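Local atomic coordinates of glycosyl hydrolase family 2, TIM barrel domain protein (Parabacteroides merdae ATCC 43184, PDB entry 6DXU), a protein that probably hydrolyses beta-glucuronides, as a gut bacterial beta-glucuronidase of glycoside hydrolase family 2 built round a TIM barrel. Residues 350-355 with 375-380; 731-736 with 763-768. All blocks are in the same frame, centred on the assembly; numbering follows the deposited sequence.

Interaction 1 (350-355 with 375-380); sequences REMRMM and LDLCDE
M352 reaches from helix 345-357 to two neighbours on helix 372-381, L377 and C378. Its CG lies 3.7 Å from CD1 of L377. The same leucine also offers CB, 4.1 Å from CG of M352, so its flank as well as one methyl meets the start of the methionine chain. The two side chains cross at a slant. M352 then folds over: chi2 is -53° and chi3 is -63°, and this double bend carries its CE to SG of C378, at 3.8 Å. L377 thus meets the near half of M352 and C378 its tip. The CA atoms of M352 and L377 are 6.9 Å apart.

These are consecutive outer helices of the TIM barrel, with strand 362-364 between them in sequence. I363 of that strand touches C378, and I374 and L381 add further contacts to M352. The polar ends nearby turn elsewhere: E351 makes salt bridges to R332 and K594, and D379 bonds to H419.

All three touching residues are buried, and carbon and sulfur make up the whole contact. It therefore rests on dispersion and the exclusion of water, with no directional bond to fix the spacing of the two segments.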
# COMPACT_ATOMS: atom_id res chain seq x y z
N ARG D 350 8.58 -40.22 -25.10
CA ARG D 350 9.28 -40.51 -26.35
C ARG D 350 10.64 -39.84 -26.38
O ARG D 350 11.64 -40.46 -26.77
CB ARG D 350 8.43 -40.07 -27.54
CG ARG D 350 9.14 -40.20 -28.89
CD ARG D 350 8.18 -39.96 -30.04
NE ARG D 350 8.83 -40.09 -31.34
CZ ARG D 350 8.27 -39.72 -32.49
NH1 ARG D 350 7.05 -39.19 -32.50
NH2 ARG D 350 8.94 -39.87 -33.63
N GLU D 351 10.71 -38.57 -25.95
CA GLU D 351 11.97 -37.84 -25.96
C GLU D 351 12.99 -38.49 -25.04
O GLU D 351 14.17 -38.63 -25.39
CB GLU D 351 11.77 -36.37 -25.56
CG GLU D 351 13.04 -35.56 -25.78
CD GLU D 351 12.87 -34.09 -25.49
OE1 GLU D 351 11.78 -33.54 -25.76
OE2 GLU D 351 13.84 -33.48 -24.99
N MET D 352 12.58 -38.82 -23.82
CA MET D 352 13.53 -39.38 -22.87
C MET D 352 13.96 -40.78 -23.28
O MET D 352 15.11 -41.17 -23.08
CB MET D 352 12.95 -39.38 -21.45
CG MET D 352 12.61 -37.96 -20.91
SD MET D 352 14.00 -36.81 -21.00
CE MET D 352 15.16 -37.64 -19.91
N ARG D 353 13.04 -41.55 -23.87
CA ARG D 353 13.42 -42.85 -24.43
C ARG D 353 14.44 -42.70 -25.56
O ARG D 353 15.39 -43.49 -25.65
CB ARG D 353 12.16 -43.58 -24.91
CG ARG D 353 12.45 -44.86 -25.72
CD ARG D 353 12.55 -46.04 -24.77
NE ARG D 353 13.94 -46.38 -24.50
CZ ARG D 353 14.35 -47.05 -23.44
NH1 ARG D 353 15.64 -47.32 -23.29
NH2 ARG D 353 13.48 -47.43 -22.51
N MET D 354 14.25 -41.70 -26.43
CA MET D 354 15.23 -41.42 -27.49
C MET D 354 16.61 -41.10 -26.91
O MET D 354 17.63 -41.52 -27.46
CB MET D 354 14.77 -40.25 -28.36
CG MET D 354 13.77 -40.55 -29.45
SD MET D 354 13.54 -39.05 -30.46
CE MET D 354 15.08 -39.00 -31.36
N MET D 355 16.65 -40.31 -25.84
CA MET D 355 17.93 -40.01 -25.19
C MET D 355 18.59 -41.27 -24.67
O MET D 355 19.79 -41.49 -24.89
CB MET D 355 17.73 -39.05 -24.01
CG MET D 355 17.42 -37.66 -24.37
SD MET D 355 17.46 -36.72 -22.83
CE MET D 355 16.71 -35.22 -23.47
N LEU D 375 11.60 -35.93 -14.37
CA LEU D 375 12.42 -36.48 -13.29
C LEU D 375 12.09 -37.94 -13.04
O LEU D 375 13.00 -38.75 -12.81
CB LEU D 375 12.23 -35.67 -12.00
CG LEU D 375 13.11 -34.49 -12.40
CD1 LEU D 375 12.30 -33.26 -12.75
CD2 LEU D 375 14.26 -34.25 -11.44
N ASP D 376 10.81 -38.29 -13.06
CA ASP D 376 10.44 -39.69 -12.91
C ASP D 376 11.05 -40.54 -14.02
O ASP D 376 11.46 -41.68 -13.79
CB ASP D 376 8.91 -39.85 -12.90
CG ASP D 376 8.27 -39.48 -11.57
OD1 ASP D 376 8.94 -39.43 -10.52
OD2 ASP D 376 7.04 -39.27 -11.59
N LEU D 377 11.09 -40.01 -15.24
CA LEU D 377 11.67 -40.75 -16.35
C LEU D 377 13.17 -40.92 -16.16
O LEU D 377 13.73 -41.97 -16.51
CB LEU D 377 11.36 -40.07 -17.68
CG LEU D 377 9.93 -40.31 -18.17
CD1 LEU D 377 9.54 -39.29 -19.24
CD2 LEU D 377 9.84 -41.74 -18.72
N CYS D 378 13.85 -39.92 -15.61
CA CYS D 378 15.28 -40.07 -15.34
C CYS D 378 15.53 -41.14 -14.28
O CYS D 378 16.50 -41.92 -14.39
CB CYS D 378 15.89 -38.74 -14.90
SG CYS D 378 15.96 -37.49 -16.24
N ASP D 379 14.70 -41.19 -13.24
CA ASP D 379 14.81 -42.27 -12.26
C ASP D 379 14.63 -43.63 -12.92
O ASP D 379 15.34 -44.60 -12.60
CB ASP D 379 13.76 -42.13 -11.17
CG ASP D 379 14.02 -40.97 -10.22
OD1 ASP D 379 15.15 -40.43 -10.16
OD2 ASP D 379 13.05 -40.60 -9.52
N GLU D 380 13.63 -43.75 -13.81
CA GLU D 380 13.26 -45.04 -14.37
C GLU D 380 14.20 -45.47 -15.47
O GLU D 380 14.40 -46.67 -15.67
CB GLU D 380 11.85 -44.99 -14.95
CG GLU D 380 10.78 -44.87 -13.90
CD GLU D 380 9.41 -44.62 -14.51
OE1 GLU D 380 9.27 -44.80 -15.74
OE2 GLU D 380 8.49 -44.24 -13.74

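Interaction 2 (731-736 with 763-768); sequences DKEAAC and LSSKKQ
E733 and S765 meet through a hydrogen bond. OG of S765 gives its proton to OE2 of E733, with 2.5 Å between the two oxygens; that is very short, and the exact length is doubtful. The tight part of the contact is here, where CG of E733 also lies 3.5 Å from OG of S765. With chi1 at 178°, OG of S765 is placed where it can meet both E733 and the backbone N of K767. It accepts from that N at 3.2 Å, with a nearly straight N-H...O angle of 167°. This second bond closes an ST turn. OG thus takes part in both bonds, donating to E733 and accepting from K767.

The contact lies in the C-terminal beta domain of this family 2 enzyme. It joins the lead-in to strand 735-744 with the loop just before strand 768-775. A734 and A735 both face I755 of strand 747-755 in a classic beta bulge, just after E733. S765 is buried and its side chain touches L754 on that strand; its backbone is hydrogen-bonded to G797.

K767 forms the looser side. Its aliphatic chain slants across E733, and its CD is 3.9 Å from the carboxylate carbon CD of E733. The ammonium group does not close a salt bridge here: NZ remains 5.7 Å from OE1 of E733. It bonds instead to the backbone O of E817. The opposite charges may still attract weakly over that gap. Both E733 and K767 are partly exposed, whereas S765 is buried. On the neighbouring K766 the CB points away from 731-736, and this lysine touches a bound bicine, as part of a pocket that also includes R523 and D562.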
# COMPACT_ATOMS: atom_id res chain seq x y z
N ASP D 731 25.81 -22.66 -61.84
CA ASP D 731 26.00 -21.23 -61.76
C ASP D 731 25.12 -20.69 -60.62
O ASP D 731 24.59 -21.45 -59.81
CB ASP D 731 25.69 -20.59 -63.11
CG ASP D 731 26.28 -19.19 -63.26
OD1 ASP D 731 26.69 -18.59 -62.24
OD2 ASP D 731 26.36 -18.71 -64.41
N LYS D 732 24.95 -19.37 -60.55
CA LYS D 732 24.15 -18.79 -59.49
C LYS D 732 22.68 -19.18 -59.64
O LYS D 732 22.23 -19.59 -60.71
CB LYS D 732 24.31 -17.26 -59.46
CG LYS D 732 24.25 -16.59 -60.82
N GLU D 733 21.95 -19.07 -58.54
CA GLU D 733 20.54 -19.43 -58.54
C GLU D 733 19.77 -18.55 -59.52
O GLU D 733 20.01 -17.34 -59.60
CB GLU D 733 19.95 -19.30 -57.13
CG GLU D 733 20.62 -20.18 -56.06
CD GLU D 733 21.68 -19.41 -55.27
OE1 GLU D 733 22.33 -18.53 -55.87
OE2 GLU D 733 21.84 -19.66 -54.05
N ALA D 734 18.86 -19.17 -60.28
CA ALA D 734 18.12 -18.46 -61.31
C ALA D 734 16.62 -18.66 -61.18
O ALA D 734 15.84 -17.81 -61.62
CB ALA D 734 18.58 -18.89 -62.70
N ALA D 735 16.19 -19.79 -60.63
CA ALA D 735 14.77 -20.10 -60.59
C ALA D 735 14.48 -21.12 -59.50
O ALA D 735 15.37 -21.86 -59.06
CB ALA D 735 14.27 -20.64 -61.94
N CYS D 736 13.22 -21.16 -59.09
CA CYS D 736 12.70 -22.15 -58.17
C CYS D 736 11.84 -23.14 -58.94
O CYS D 736 10.88 -22.75 -59.60
CB CYS D 736 11.87 -21.50 -57.07
SG CYS D 736 12.84 -20.55 -55.93
N LEU D 763 23.49 -27.12 -55.78
CA LEU D 763 23.57 -28.00 -54.62
C LEU D 763 24.25 -27.37 -53.40
O LEU D 763 24.21 -27.98 -52.33
CB LEU D 763 24.31 -29.29 -54.99
CG LEU D 763 23.57 -30.14 -56.02
CD1 LEU D 763 24.42 -31.33 -56.42
CD2 LEU D 763 22.20 -30.57 -55.47
N SER D 764 24.87 -26.20 -53.52
CA SER D 764 25.47 -25.56 -52.36
C SER D 764 24.67 -24.36 -51.88
O SER D 764 25.11 -23.65 -50.96
CB SER D 764 26.91 -25.14 -52.68
OG SER D 764 26.93 -24.17 -53.69
N SER D 765 23.49 -24.13 -52.45
CA SER D 765 22.74 -22.92 -52.14
C SER D 765 22.17 -22.95 -50.72
O SER D 765 21.62 -23.97 -50.27
CB SER D 765 21.59 -22.72 -53.15
OG SER D 765 20.84 -21.56 -52.80
N LYS D 766 22.29 -21.81 -50.03
CA LYS D 766 21.66 -21.56 -48.74
C LYS D 766 20.63 -20.46 -48.81
O LYS D 766 20.25 -19.91 -47.77
CB LYS D 766 22.67 -21.19 -47.69
CG LYS D 766 23.50 -22.32 -47.51
CD LYS D 766 24.59 -21.93 -46.61
CE LYS D 766 25.33 -23.13 -46.11
NZ LYS D 766 25.73 -22.73 -44.83
N LYS D 767 20.17 -20.15 -50.01
CA LYS D 767 19.27 -19.02 -50.22
C LYS D 767 17.95 -19.21 -49.48
O LYS D 767 17.40 -20.31 -49.42
CB LYS D 767 19.01 -18.86 -51.71
CG LYS D 767 18.80 -17.44 -52.16
CD LYS D 767 18.77 -17.39 -53.70
CE LYS D 767 18.07 -16.14 -54.19
NZ LYS D 767 18.57 -14.97 -53.48
N GLN D 768 17.42 -18.12 -48.93
CA GLN D 768 16.17 -18.23 -48.21
C GLN D 768 14.99 -18.39 -49.17
O GLN D 768 14.90 -17.70 -50.19
CB GLN D 768 15.94 -17.01 -47.31
CG GLN D 768 14.79 -17.28 -46.32
CD GLN D 768 14.43 -16.10 -45.43
OE1 GLN D 768 14.63 -16.15 -44.22
NE2 GLN D 768 13.88 -15.05 -46.03

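Interaction 1 and interaction 2 belong to different parts of the chain. The centre of interaction 1 is about 11 Å, and that of interaction 2 about 34 Å, from the centre of the chain. Their centres are about 41 Å apart and their nearest atoms about 24 Å, so they do not touch. In family 2 enzymes the TIM barrel carries the active site, and interaction 1 packs two of its outer helices. Interaction 2 lies in the C-terminal domain. Its segment 763-768 supplies one residue of a bicine pocket, and the side chain of K767 is about 9 Å from a bicine. The same pocket takes in R523 of the TIM barrel range, W563, D603 and Q793, so residues far apart in sequence meet there.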